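Long-range contacts in alkaline phosphatase PHOX (Pseudomonas fluorescens, PDB 3ZWU), which hydrolyses phosphate monoesters as an alkaline phosphatase, probably at the iron and calcium cluster that holds a phosphate-mimicking vanadate here: residues L190-N195 with G247-I252; E194-C199 with R269-N274; N88-N93 with T175-A180; G290-G295 with R385-V390. All blocks are in the same frame, centred on the assembly; numbering follows the deposited sequence.

Interaction 1: L190-N195 with G247-I252; sequences LTCEEN and GWVVEI. With FEO (mu-oxo-diiron), chain I; VO4 (vanadate ion), chain C.
Thr191 and Val250 are a hydrogen-bonded pair joining strand 189-193 to strand 249-252 in antiparallel register. Thr191 N donates to Val250 O at 2.8 Å, and Val250 N donates back to Thr191 O. This is the tight part. On one face of the sheet Thr191 CG2 sits 3.7 Å from Ile252 CD1 and also touches Val250 CB; chi1 of -172° turns its OG1 away from the backbone N, to Asn88. On the other face Leu190 CB rests 3.9 Å from Val249 CG1, while its CD2 meets CB and CG of Glu251. Glu193 reaches across with an extended chain. Its OE1 accepts two amides: Gly247 N at 2.8 Å on the anti side, and Trp248 N at 2.9 Å from above the carboxylate plane, with an N-H...O angle of 175°. OE2 lies 3.4 Å from Val250 CG2 and is held by Thr175 and Lys263. Beyond Glu193 the contact loosens: Glu194 turns away to bridge the two irons, and the partly exposed Asn195 meets nothing of 247-252. A leucine in place of Glu193 would probably leave both amides without their acceptor and Lys263 without its mate. The buried carboxylate thus has its charge probably balanced by Lys263 and anchors the chain one residue before an iron ligand.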
# COMPACT_ATOMS: atom_id res chain seq x y z
N LEU A 190 10.70 1.55 1.96
CA LEU A 190 9.91 2.65 1.43
C LEU A 190 8.49 2.50 1.96
O LEU A 190 7.93 1.41 1.87
CB LEU A 190 9.89 2.65 -0.10
CG LEU A 190 11.25 2.75 -0.78
CD1 LEU A 190 11.09 2.78 -2.29
CD2 LEU A 190 12.02 3.98 -0.33
N THR A 191 7.94 3.56 2.56
CA THR A 191 6.56 3.59 3.03
C THR A 191 5.84 4.65 2.22
O THR A 191 6.42 5.68 1.88
CB THR A 191 6.45 3.76 4.55
OG1 THR A 191 5.08 3.59 4.91
CG2 THR A 191 6.93 5.09 5.05
N CYS A 192 4.58 4.38 1.89
CA CYS A 192 3.80 5.18 0.98
C CYS A 192 2.63 5.86 1.64
O CYS A 192 1.79 5.18 2.21
CB CYS A 192 3.33 4.29 -0.15
SG CYS A 192 4.67 3.69 -1.20
N GLU A 193 2.55 7.20 1.51
CA GLU A 193 1.45 7.98 2.07
C GLU A 193 0.34 8.02 1.04
O GLU A 193 0.53 8.55 -0.05
CB GLU A 193 1.92 9.39 2.40
CG GLU A 193 2.97 9.39 3.49
CD GLU A 193 3.74 10.68 3.68
OE1 GLU A 193 3.61 11.60 2.84
OE2 GLU A 193 4.48 10.77 4.69
N GLU A 194 -0.82 7.42 1.37
CA GLU A 194 -1.93 7.30 0.44
C GLU A 194 -3.03 8.32 0.69
O GLU A 194 -2.95 9.40 0.13
CB GLU A 194 -2.46 5.86 0.45
CG GLU A 194 -3.55 5.58 -0.57
CD GLU A 194 -4.28 4.28 -0.33
OE1 GLU A 194 -4.35 3.84 0.84
OE2 GLU A 194 -4.85 3.74 -1.30
N ASN A 195 -4.02 8.02 1.55
CA ASN A 195 -5.16 8.92 1.76
C ASN A 195 -4.88 10.02 2.78
O ASN A 195 -5.69 10.31 3.66
CB ASN A 195 -6.41 8.11 2.11
CG ASN A 195 -6.84 7.22 0.97
OD1 ASN A 195 -6.78 5.99 1.04
ND2 ASN A 195 -7.27 7.84 -0.11
N GLY A 247 1.85 12.93 1.18
CA GLY A 247 1.53 12.29 -0.09
C GLY A 247 2.80 11.92 -0.82
O GLY A 247 2.83 11.96 -2.05
N TRP A 248 3.86 11.54 -0.09
CA TRP A 248 5.14 11.18 -0.68
C TRP A 248 5.55 9.76 -0.29
O TRP A 248 4.96 9.15 0.61
CB TRP A 248 6.22 12.15 -0.17
CG TRP A 248 5.92 13.61 -0.37
CD1 TRP A 248 5.39 14.47 0.54
CD2 TRP A 248 6.11 14.36 -1.57
NE1 TRP A 248 5.27 15.72 -0.01
CE2 TRP A 248 5.72 15.69 -1.30
CE3 TRP A 248 6.60 14.05 -2.85
CZ2 TRP A 248 5.82 16.71 -2.26
CZ3 TRP A 248 6.72 15.07 -3.79
CH2 TRP A 248 6.33 16.38 -3.49
N VAL A 249 6.59 9.26 -0.96
CA VAL A 249 7.23 8.00 -0.65
C VAL A 249 8.31 8.39 0.37
O VAL A 249 9.05 9.34 0.13
CB VAL A 249 7.85 7.31 -1.89
CG1 VAL A 249 8.60 6.04 -1.50
CG2 VAL A 249 6.77 6.99 -2.91
N VAL A 250 8.35 7.70 1.51
CA VAL A 250 9.28 8.00 2.60
C VAL A 250 10.23 6.84 2.77
O VAL A 250 9.80 5.69 2.88
CB VAL A 250 8.50 8.29 3.89
CG1 VAL A 250 9.43 8.67 5.05
CG2 VAL A 250 7.45 9.38 3.66
N GLU A 251 11.53 7.15 2.83
CA GLU A 251 12.58 6.15 2.95
C GLU A 251 13.03 6.04 4.40
O GLU A 251 13.37 7.04 5.03
CB GLU A 251 13.74 6.51 2.03
CG GLU A 251 14.80 5.44 1.95
CD GLU A 251 15.81 5.62 0.84
OE1 GLU A 251 15.81 6.69 0.19
OE2 GLU A 251 16.63 4.70 0.64
N ILE A 252 13.04 4.80 4.93
CA ILE A 252 13.40 4.49 6.31
C ILE A 252 14.56 3.49 6.33
O ILE A 252 14.54 2.53 5.57
CB ILE A 252 12.16 3.91 7.04
CG1 ILE A 252 11.08 4.99 7.23
CG2 ILE A 252 12.55 3.29 8.40
CD1 ILE A 252 9.69 4.47 7.45
FE1 FEO I . -4.45 1.94 1.58
FE2 FEO I . -5.45 1.83 -1.80
O FEO I . -5.09 1.06 -0.08
V VO4 C . -7.29 1.25 0.71
O1 VO4 C . -8.91 1.32 1.36
O2 VO4 C . -7.13 -0.51 0.65
O3 VO4 C . -6.49 2.16 1.95
O4 VO4 C . -7.48 1.98 -0.85
O HOH W 1 -4.62 -0.13 2.35

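Interaction 2: E194-C199 with R269-N274; sequences ENFTDC and RFKHEN. With CA (calcium ion), chain F; FEO (mu-oxo-diiron), chain I; VO4 (vanadate ion), chain C.
Lys271 lies against the inverse gamma turn centred on Asn195, and its side chain traces the contact. CB is 3.2 Å from Glu194 O, and CG stays almost as near to the same oxygen. With CG anti to the carbonyl carbon (chi1 -55°) and the rest extended, the chain runs on so that CD passes the end of the Asn195 side chain. CE then meets Thr197 OG1 at 3.4 Å, and NZ donates to that hydroxyl over 3.2 Å. NZ also gives a hydrogen bond to a water at 2.8 Å, which donates in turn to Asp198 OD1, and it has a salt bridge with Glu293. Around this rod the loops fit closely. Phe196 presents its ring edge to Arg269, with CZ 3.6 Å from NH2 and the ring and guanidinium planes 63° apart; Arg269 NH1 is taken by Ile369 O. Glu194 CB covers His272 O, a buried carbonyl with no partner in the model. At the metal end the side chains of Glu194 and Glu273 run side by side, pointing the same way, with their carboxylate planes about at right angles. Their OE2 and OE1, respectively, are 2.9 Å apart because both bind the same iron. Glu273 bends at chi2 (97°), and its OE2 coordinates a calcium at 2.3 Å. Two acidic oxygens are therefore held close by a metal that probably offsets their repulsion, and Glu273 ties the iron and calcium sites together, while at the far end of Lys271 the ammonium charge is probably balanced by Glu293.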
# COMPACT_ATOMS: atom_id res chain seq x y z
N GLU A 194 -0.82 7.42 1.37
CA GLU A 194 -1.93 7.30 0.44
C GLU A 194 -3.03 8.32 0.69
O GLU A 194 -2.95 9.40 0.13
CB GLU A 194 -2.46 5.86 0.45
CG GLU A 194 -3.55 5.58 -0.57
CD GLU A 194 -4.28 4.28 -0.33
OE1 GLU A 194 -4.35 3.84 0.84
OE2 GLU A 194 -4.85 3.74 -1.30
N ASN A 195 -4.02 8.02 1.55
CA ASN A 195 -5.16 8.92 1.76
C ASN A 195 -4.88 10.02 2.78
O ASN A 195 -5.69 10.31 3.66
CB ASN A 195 -6.41 8.11 2.11
CG ASN A 195 -6.84 7.22 0.97
OD1 ASN A 195 -6.78 5.99 1.04
ND2 ASN A 195 -7.27 7.84 -0.11
N PHE A 196 -3.73 10.68 2.61
CA PHE A 196 -3.26 11.73 3.50
C PHE A 196 -4.21 12.93 3.53
O PHE A 196 -4.36 13.55 4.57
CB PHE A 196 -1.84 12.18 3.11
CG PHE A 196 -1.76 13.00 1.83
CD1 PHE A 196 -1.66 12.38 0.60
CD2 PHE A 196 -1.84 14.38 1.87
CE1 PHE A 196 -1.63 13.13 -0.58
CE2 PHE A 196 -1.77 15.12 0.70
CZ PHE A 196 -1.66 14.50 -0.52
N THR A 197 -4.85 13.24 2.39
CA THR A 197 -5.77 14.38 2.29
C THR A 197 -6.98 14.27 3.21
O THR A 197 -7.51 15.30 3.62
CB THR A 197 -6.24 14.57 0.85
OG1 THR A 197 -6.81 13.35 0.38
CG2 THR A 197 -5.12 15.01 -0.06
N ASP A 198 -7.40 13.04 3.54
CA ASP A 198 -8.53 12.79 4.44
C ASP A 198 -8.35 13.44 5.81
O ASP A 198 -9.34 13.77 6.46
CB ASP A 198 -8.70 11.28 4.68
CG ASP A 198 -9.15 10.49 3.47
OD1 ASP A 198 -9.28 11.09 2.38
OD2 ASP A 198 -9.35 9.26 3.61
N CYS A 199 -7.09 13.59 6.25
CA CYS A 199 -6.74 14.13 7.57
C CYS A 199 -6.82 15.64 7.69
O CYS A 199 -6.69 16.14 8.81
CB CYS A 199 -5.35 13.64 7.96
SG CYS A 199 -5.18 11.84 7.89
N ARG A 269 4.19 13.50 -5.79
CA ARG A 269 3.19 13.57 -4.74
C ARG A 269 1.85 13.13 -5.29
O ARG A 269 1.36 13.71 -6.26
CB ARG A 269 3.09 14.99 -4.19
CG ARG A 269 1.92 15.22 -3.24
CD ARG A 269 2.10 16.52 -2.48
NE ARG A 269 0.86 16.92 -1.82
CZ ARG A 269 -0.16 17.55 -2.40
NH1 ARG A 269 -0.12 17.85 -3.70
NH2 ARG A 269 -1.24 17.87 -1.69
N PHE A 270 1.26 12.13 -4.64
CA PHE A 270 -0.05 11.59 -4.98
C PHE A 270 -0.45 10.59 -3.90
O PHE A 270 0.22 10.54 -2.87
CB PHE A 270 -0.09 11.03 -6.41
CG PHE A 270 1.00 10.08 -6.83
CD1 PHE A 270 0.89 8.72 -6.61
CD2 PHE A 270 2.10 10.54 -7.55
CE1 PHE A 270 1.85 7.83 -7.08
CE2 PHE A 270 3.07 9.66 -8.00
CZ PHE A 270 2.94 8.31 -7.77
N LYS A 271 -1.57 9.87 -4.06
CA LYS A 271 -2.02 8.93 -3.03
C LYS A 271 -1.35 7.59 -3.31
O LYS A 271 -1.94 6.67 -3.88
CB LYS A 271 -3.55 8.89 -2.98
CG LYS A 271 -4.12 10.29 -2.78
CD LYS A 271 -5.59 10.32 -2.48
CE LYS A 271 -6.06 11.75 -2.48
NZ LYS A 271 -7.53 11.87 -2.32
N HIS A 272 -0.07 7.52 -2.92
CA HIS A 272 0.79 6.37 -3.17
C HIS A 272 0.31 5.11 -2.48
O HIS A 272 0.15 5.12 -1.26
CB HIS A 272 2.22 6.64 -2.68
CG HIS A 272 2.96 7.69 -3.43
ND1 HIS A 272 3.74 7.37 -4.52
CD2 HIS A 272 3.06 9.01 -3.18
CE1 HIS A 272 4.28 8.52 -4.91
NE2 HIS A 272 3.89 9.53 -4.13
N GLU A 273 0.18 4.01 -3.23
CA GLU A 273 -0.18 2.73 -2.63
C GLU A 273 1.13 2.02 -2.24
O GLU A 273 1.39 1.90 -1.05
CB GLU A 273 -1.01 1.87 -3.59
CG GLU A 273 -1.45 0.57 -2.93
CD GLU A 273 -2.85 0.56 -2.35
OE1 GLU A 273 -3.62 1.52 -2.61
OE2 GLU A 273 -3.16 -0.39 -1.60
N ASN A 274 1.92 1.55 -3.21
CA ASN A 274 3.19 0.87 -2.94
C ASN A 274 4.27 1.38 -3.89
O ASN A 274 4.00 2.27 -4.70
CB ASN A 274 3.02 -0.66 -2.95
CG ASN A 274 3.33 -1.38 -4.23
OD1 ASN A 274 3.00 -0.91 -5.32
ND2 ASN A 274 3.82 -2.62 -4.12
CA CA F . -4.73 -1.26 -0.12
FE1 FEO I . -4.45 1.94 1.58
FE2 FEO I . -5.45 1.83 -1.80
O FEO I . -5.09 1.06 -0.08
V VO4 C . -7.29 1.25 0.71
O1 VO4 C . -8.91 1.32 1.36
O2 VO4 C . -7.13 -0.51 0.65
O3 VO4 C . -6.49 2.16 1.95
O4 VO4 C . -7.48 1.98 -0.85
O HOH W 2 -8.24 10.41 -0.06
O HOH W 3 -2.44 -1.49 1.00
O HOH W 4 -4.89 -3.17 1.40
O HOH W 1 -4.62 -0.13 2.35

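Interaction 3: N88-N93 with T175-A180; sequences NNEYTN and TFQNCA. With FEO (mu-oxo-diiron), chain I; VO4 (vanadate ion), chain C.
Glu90 and Cys179 meet over a shared iron, with Glu90 OE2 3.3 Å from Cys179 CB. In the first shell OE2 binds that iron at 2.0 Å and Cys179 SG at 2.5 Å; Glu194, a vanadate oxygen and a water join them. Cys179 chi1 of -180° sets SG opposite the backbone N, toward the metal, and the extended chain of Glu90 carries its carboxylate there from the loop just past strand 82-89. One step out, a water lies between Glu90 OE2 (2.9 Å) and Gln177 OE1. The backbones close in behind: Asn178 O lies 3.1 Å from Glu90 CB, and Gln177 CA makes a CH...O contact to Glu90 O. Farther out, Asn88 holds the cysteine strand by hydrogen bonds. Its ND2 donates to Cys179 O at 3.0 Å, an almost straight bond (175°) in the plane of the Asn88 amide but from above the carbonyl plane, and a weak second one goes to Ala180 O. Asn88 OD1 is fixed by Tyr189 and Thr191, and is thereby joined to the neighbouring strand 189-193. Two ligands of this iron thus come from where strand 82-89 ends and strand 178-183 begins. With sulfur in the ligand set of this iron, and carboxylates supplying the protein ligands of the other, the two irons of the oxo-bridged pair are likely to differ electronically.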
# COMPACT_ATOMS: atom_id res chain seq x y z
N ASN A 88 3.79 -1.01 8.01
CA ASN A 88 3.01 0.21 7.96
C ASN A 88 1.79 0.11 8.85
O ASN A 88 1.22 -0.96 9.01
CB ASN A 88 2.52 0.50 6.56
CG ASN A 88 3.61 0.86 5.60
OD1 ASN A 88 4.76 1.08 5.99
ND2 ASN A 88 3.27 0.96 4.34
N ASN A 89 1.37 1.26 9.36
CA ASN A 89 0.17 1.41 10.18
C ASN A 89 -0.61 2.51 9.49
O ASN A 89 -0.23 3.68 9.54
CB ASN A 89 0.55 1.78 11.59
CG ASN A 89 1.35 0.70 12.26
OD1 ASN A 89 2.50 0.91 12.67
ND2 ASN A 89 0.75 -0.47 12.45
N GLU A 90 -1.67 2.13 8.77
CA GLU A 90 -2.36 3.05 7.88
C GLU A 90 -3.31 4.04 8.52
O GLU A 90 -3.28 5.22 8.18
CB GLU A 90 -3.09 2.26 6.80
CG GLU A 90 -3.54 3.15 5.65
CD GLU A 90 -4.30 2.42 4.57
OE1 GLU A 90 -5.18 1.60 4.91
OE2 GLU A 90 -4.04 2.71 3.38
N TYR A 91 -4.21 3.57 9.35
CA TYR A 91 -5.20 4.44 9.96
C TYR A 91 -5.69 3.84 11.25
O TYR A 91 -5.07 2.90 11.73
CB TYR A 91 -6.32 4.80 8.96
CG TYR A 91 -7.24 3.68 8.53
CD1 TYR A 91 -6.81 2.71 7.64
CD2 TYR A 91 -8.57 3.64 8.94
CE1 TYR A 91 -7.66 1.69 7.20
CE2 TYR A 91 -9.43 2.64 8.50
CZ TYR A 91 -8.98 1.67 7.62
OH TYR A 91 -9.81 0.69 7.14
N THR A 92 -6.75 4.38 11.85
CA THR A 92 -7.25 3.84 13.10
C THR A 92 -8.76 3.75 13.06
O THR A 92 -9.41 4.37 12.23
CB THR A 92 -6.72 4.63 14.30
OG1 THR A 92 -7.11 3.96 15.49
CG2 THR A 92 -7.20 6.08 14.32
N ASN A 93 -9.30 2.95 13.97
CA ASN A 93 -10.72 2.68 14.09
C ASN A 93 -11.20 3.37 15.35
O ASN A 93 -10.96 2.88 16.45
CB ASN A 93 -10.94 1.17 14.15
CG ASN A 93 -10.10 0.45 13.13
OD1 ASN A 93 -10.25 0.66 11.92
ND2 ASN A 93 -9.13 -0.34 13.58
N THR A 175 4.64 10.92 9.20
CA THR A 175 4.20 10.18 8.05
C THR A 175 2.96 9.46 8.57
O THR A 175 2.99 8.91 9.68
CB THR A 175 5.29 9.27 7.46
OG1 THR A 175 4.75 8.63 6.30
CG2 THR A 175 5.79 8.22 8.44
N PHE A 176 1.85 9.58 7.87
CA PHE A 176 0.60 8.98 8.30
C PHE A 176 -0.16 8.49 7.07
O PHE A 176 0.29 8.76 5.95
CB PHE A 176 -0.21 9.95 9.17
CG PHE A 176 -0.39 11.32 8.59
CD1 PHE A 176 -1.36 11.56 7.62
CD2 PHE A 176 0.39 12.39 9.02
CE1 PHE A 176 -1.52 12.83 7.08
CE2 PHE A 176 0.22 13.66 8.48
CZ PHE A 176 -0.71 13.87 7.50
N GLN A 177 -1.24 7.72 7.26
CA GLN A 177 -1.99 7.12 6.15
C GLN A 177 -1.03 6.25 5.32
O GLN A 177 -1.12 6.19 4.09
CB GLN A 177 -2.73 8.19 5.33
CG GLN A 177 -3.92 8.79 6.09
CD GLN A 177 -5.12 7.87 6.26
OE1 GLN A 177 -5.30 6.91 5.52
NE2 GLN A 177 -5.99 8.16 7.18
N ASN A 178 -0.14 5.54 6.03
CA ASN A 178 0.89 4.69 5.43
C ASN A 178 0.24 3.44 4.92
O ASN A 178 -0.19 2.59 5.69
CB ASN A 178 1.97 4.35 6.43
CG ASN A 178 2.66 5.60 6.89
OD1 ASN A 178 2.10 6.35 7.68
ND2 ASN A 178 3.79 5.93 6.28
N CYS A 179 0.16 3.34 3.60
CA CYS A 179 -0.54 2.28 2.93
C CYS A 179 0.37 1.09 2.66
O CYS A 179 0.51 0.24 3.54
CB CYS A 179 -1.18 2.83 1.67
SG CYS A 179 -2.10 1.61 0.72
N ALA A 180 1.04 1.02 1.51
CA ALA A 180 1.92 -0.11 1.26
C ALA A 180 3.38 0.30 1.11
O ALA A 180 3.76 1.39 1.56
CB ALA A 180 1.40 -0.97 0.12
FE1 FEO I . -4.45 1.94 1.58
FE2 FEO I . -5.45 1.83 -1.80
O FEO I . -5.09 1.06 -0.08
V VO4 C . -7.29 1.25 0.71
O1 VO4 C . -8.91 1.32 1.36
O2 VO4 C . -7.13 -0.51 0.65
O3 VO4 C . -6.49 2.16 1.95
O4 VO4 C . -7.48 1.98 -0.85
O HOH W 5 -4.17 5.60 3.34
O HOH W 1 -4.62 -0.13 2.35

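Interaction 4: G290-G295 with R385-V390; sequences GDDERG and RPEWIV. With CA (calcium ion), chain G; CA (calcium ion), chain F; FEO (mu-oxo-diiron), chain I; VO4 (vanadate ion), chain C.
Asp292 and Glu387 converge on one iron. Asp292 OD2 binds it at 2.0 Å and Glu387 OE2 at 2.1 Å, and the two oxygens stand 2.8 Å apart with their carboxylate planes turned 51°. Glu387 also grips a calcium with both of its oxygens, a calcium also bound by Asp479 and Asp494, while OE2 makes a long bond to a second calcium.

The charged contact is side-on. Arg385 NE donates to Asp292 OD1 at 2.9 Å and NH2 to OD2 at 3.1 Å, each on a syn lone pair, with guanidinium and carboxylate only 13° from coplanar. The arginine chain bends at chi3 (62°), bringing NH2 beside the vanadate, 3.0 Å from its O4, and onto a water that bridges to the anion. A methionine in place of Arg385 would probably leave Asp292 OD1 without its charged mate, let that carboxylate turn more freely about the iron, and leave the charge of the vanadate less well balanced on this side.

Packing and a water bridge lie behind. Pro386 CB sits against Gly290 CA, and Ile389 CD1 comes to 3.6 Å from Gly290 N. A side chain at Gly290 would run into Glu387 O; instead a water links Gly290 N to that carbonyl.

Asp292 is paired through its backbone with Lys271, in the loop after strand 262-264. Strand 386-391 is the outermost of its sheet, beside strand 398-402; Pro386 and Ile389 both rest on Ile298 of strand 296-303, which follows the 290-295 loop.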
# COMPACT_ATOMS: atom_id res chain seq x y z
N GLY A 290 1.59 3.17 -8.03
CA GLY A 290 0.18 3.41 -8.32
C GLY A 290 -0.36 4.55 -7.47
O GLY A 290 0.09 4.74 -6.33
N ASP A 291 -1.31 5.32 -8.02
CA ASP A 291 -2.01 6.40 -7.33
C ASP A 291 -3.42 5.88 -7.12
O ASP A 291 -4.19 5.83 -8.08
CB ASP A 291 -2.02 7.67 -8.19
CG ASP A 291 -2.67 8.87 -7.55
OD1 ASP A 291 -3.07 8.77 -6.36
OD2 ASP A 291 -2.78 9.92 -8.21
N ASP A 292 -3.76 5.45 -5.89
CA ASP A 292 -5.07 4.86 -5.66
C ASP A 292 -6.19 5.87 -5.49
O ASP A 292 -6.47 6.33 -4.39
CB ASP A 292 -5.08 3.89 -4.48
CG ASP A 292 -6.42 3.20 -4.29
OD1 ASP A 292 -7.33 3.42 -5.12
OD2 ASP A 292 -6.58 2.50 -3.28
N GLU A 293 -6.88 6.12 -6.59
CA GLU A 293 -8.10 6.90 -6.61
C GLU A 293 -8.78 6.60 -7.94
O GLU A 293 -8.08 6.31 -8.92
CB GLU A 293 -7.84 8.39 -6.40
CG GLU A 293 -9.12 9.21 -6.28
CD GLU A 293 -8.94 10.62 -5.75
OE1 GLU A 293 -7.95 10.88 -5.04
OE2 GLU A 293 -9.83 11.46 -6.04
N ARG A 294 -10.12 6.61 -7.96
CA ARG A 294 -10.86 6.32 -9.19
C ARG A 294 -10.41 7.27 -10.30
O ARG A 294 -10.44 8.49 -10.10
CB ARG A 294 -12.37 6.49 -8.98
CG ARG A 294 -13.02 5.41 -8.10
CD ARG A 294 -14.53 5.60 -8.00
NE ARG A 294 -14.90 6.96 -7.57
CZ ARG A 294 -15.09 7.36 -6.31
NH1 ARG A 294 -14.96 6.51 -5.30
NH2 ARG A 294 -15.42 8.62 -6.06
N GLY A 295 -9.96 6.73 -11.43
CA GLY A 295 -9.54 7.55 -12.57
C GLY A 295 -8.16 8.18 -12.47
O GLY A 295 -7.88 9.10 -13.24
N ARG A 385 -8.45 2.56 -10.14
CA ARG A 385 -7.83 2.47 -8.82
C ARG A 385 -6.59 1.57 -8.75
O ARG A 385 -6.66 0.45 -8.21
CB ARG A 385 -8.86 2.02 -7.80
CG ARG A 385 -9.96 3.02 -7.56
CD ARG A 385 -10.83 2.59 -6.40
NE ARG A 385 -10.04 2.50 -5.16
CZ ARG A 385 -10.42 1.87 -4.06
NH1 ARG A 385 -11.60 1.26 -3.99
NH2 ARG A 385 -9.62 1.85 -3.00
N PRO A 386 -5.45 2.05 -9.24
CA PRO A 386 -4.23 1.29 -9.13
C PRO A 386 -3.85 1.11 -7.67
O PRO A 386 -3.78 2.10 -6.94
CB PRO A 386 -3.18 2.14 -9.87
CG PRO A 386 -3.95 3.05 -10.72
CD PRO A 386 -5.28 3.25 -10.09
N GLU A 387 -3.66 -0.14 -7.23
CA GLU A 387 -3.20 -0.39 -5.88
C GLU A 387 -1.79 -0.97 -5.97
O GLU A 387 -0.92 -0.27 -6.49
CB GLU A 387 -4.24 -1.16 -5.04
CG GLU A 387 -5.44 -0.29 -4.69
CD GLU A 387 -6.25 -0.72 -3.48
OE1 GLU A 387 -7.07 -1.65 -3.62
OE2 GLU A 387 -6.07 -0.14 -2.38
N TRP A 388 -1.51 -2.18 -5.49
CA TRP A 388 -0.14 -2.66 -5.44
C TRP A 388 0.41 -3.07 -6.78
O TRP A 388 -0.31 -3.62 -7.61
CB TRP A 388 0.03 -3.84 -4.49
CG TRP A 388 -0.22 -3.55 -3.04
CD1 TRP A 388 -1.29 -2.90 -2.50
CD2 TRP A 388 0.47 -4.16 -1.95
NE1 TRP A 388 -1.29 -3.03 -1.14
CE2 TRP A 388 -0.23 -3.82 -0.77
CE3 TRP A 388 1.58 -5.01 -1.86
CZ2 TRP A 388 0.17 -4.26 0.48
CZ3 TRP A 388 1.96 -5.47 -0.62
CH2 TRP A 388 1.27 -5.09 0.54
N ILE A 389 1.72 -2.85 -6.95
CA ILE A 389 2.48 -3.24 -8.11
C ILE A 389 3.60 -4.17 -7.64
O ILE A 389 4.23 -3.91 -6.60
CB ILE A 389 3.05 -2.01 -8.85
CG1 ILE A 389 1.92 -1.08 -9.29
CG2 ILE A 389 3.91 -2.45 -10.05
CD1 ILE A 389 2.35 0.23 -9.87
N VAL A 390 3.85 -5.25 -8.38
CA VAL A 390 4.96 -6.16 -8.10
C VAL A 390 5.69 -6.49 -9.38
O VAL A 390 5.10 -6.45 -10.46
CB VAL A 390 4.54 -7.44 -7.34
CG1 VAL A 390 4.10 -7.12 -5.92
CG2 VAL A 390 3.47 -8.22 -8.08
CA CA G . -8.13 -1.27 -1.36
CA CA F . -4.73 -1.26 -0.12
FE1 FEO I . -4.45 1.94 1.58
FE2 FEO I . -5.45 1.83 -1.80
O FEO I . -5.09 1.06 -0.08
V VO4 C . -7.29 1.25 0.71
O1 VO4 C . -8.91 1.32 1.36
O2 VO4 C . -7.13 -0.51 0.65
O3 VO4 C . -6.49 2.16 1.95
O4 VO4 C . -7.48 1.98 -0.85
O HOH W 6 1.40 1.10 -6.17
O HOH W 7 -10.10 0.12 -0.96
O HOH W 3 -2.44 -1.49 1.00
O HOH W 4 -4.89 -3.17 1.40
O HOH W 1 -4.62 -0.13 2.35
O HOH W 8 -9.70 -2.53 -2.56

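Overall arrangement
The four contacts ring one metal cluster near the centre of the fold, their centres 8 to 16 Å apart. Along the chain 88-93 with 175-180 closes first; interactions 1 and 2 then open from the same stretch and share Glu194 and Asn195, and interaction 4 follows. Interactions 1 and 3 meet in one sheet through neighbouring strands 189-193 and 178-183, while 88-93 ends a strand of another; interaction 4 belongs to a third sheet. Interaction 2 stands between the sheets of interactions 1 and 4: Glu273 O meets Ala180 N, and Asn274 ND2 meets Ile389 O. Ligands far apart in sequence thus converge at the centre, as is consistent with the beta-propeller clan to which this family belongs.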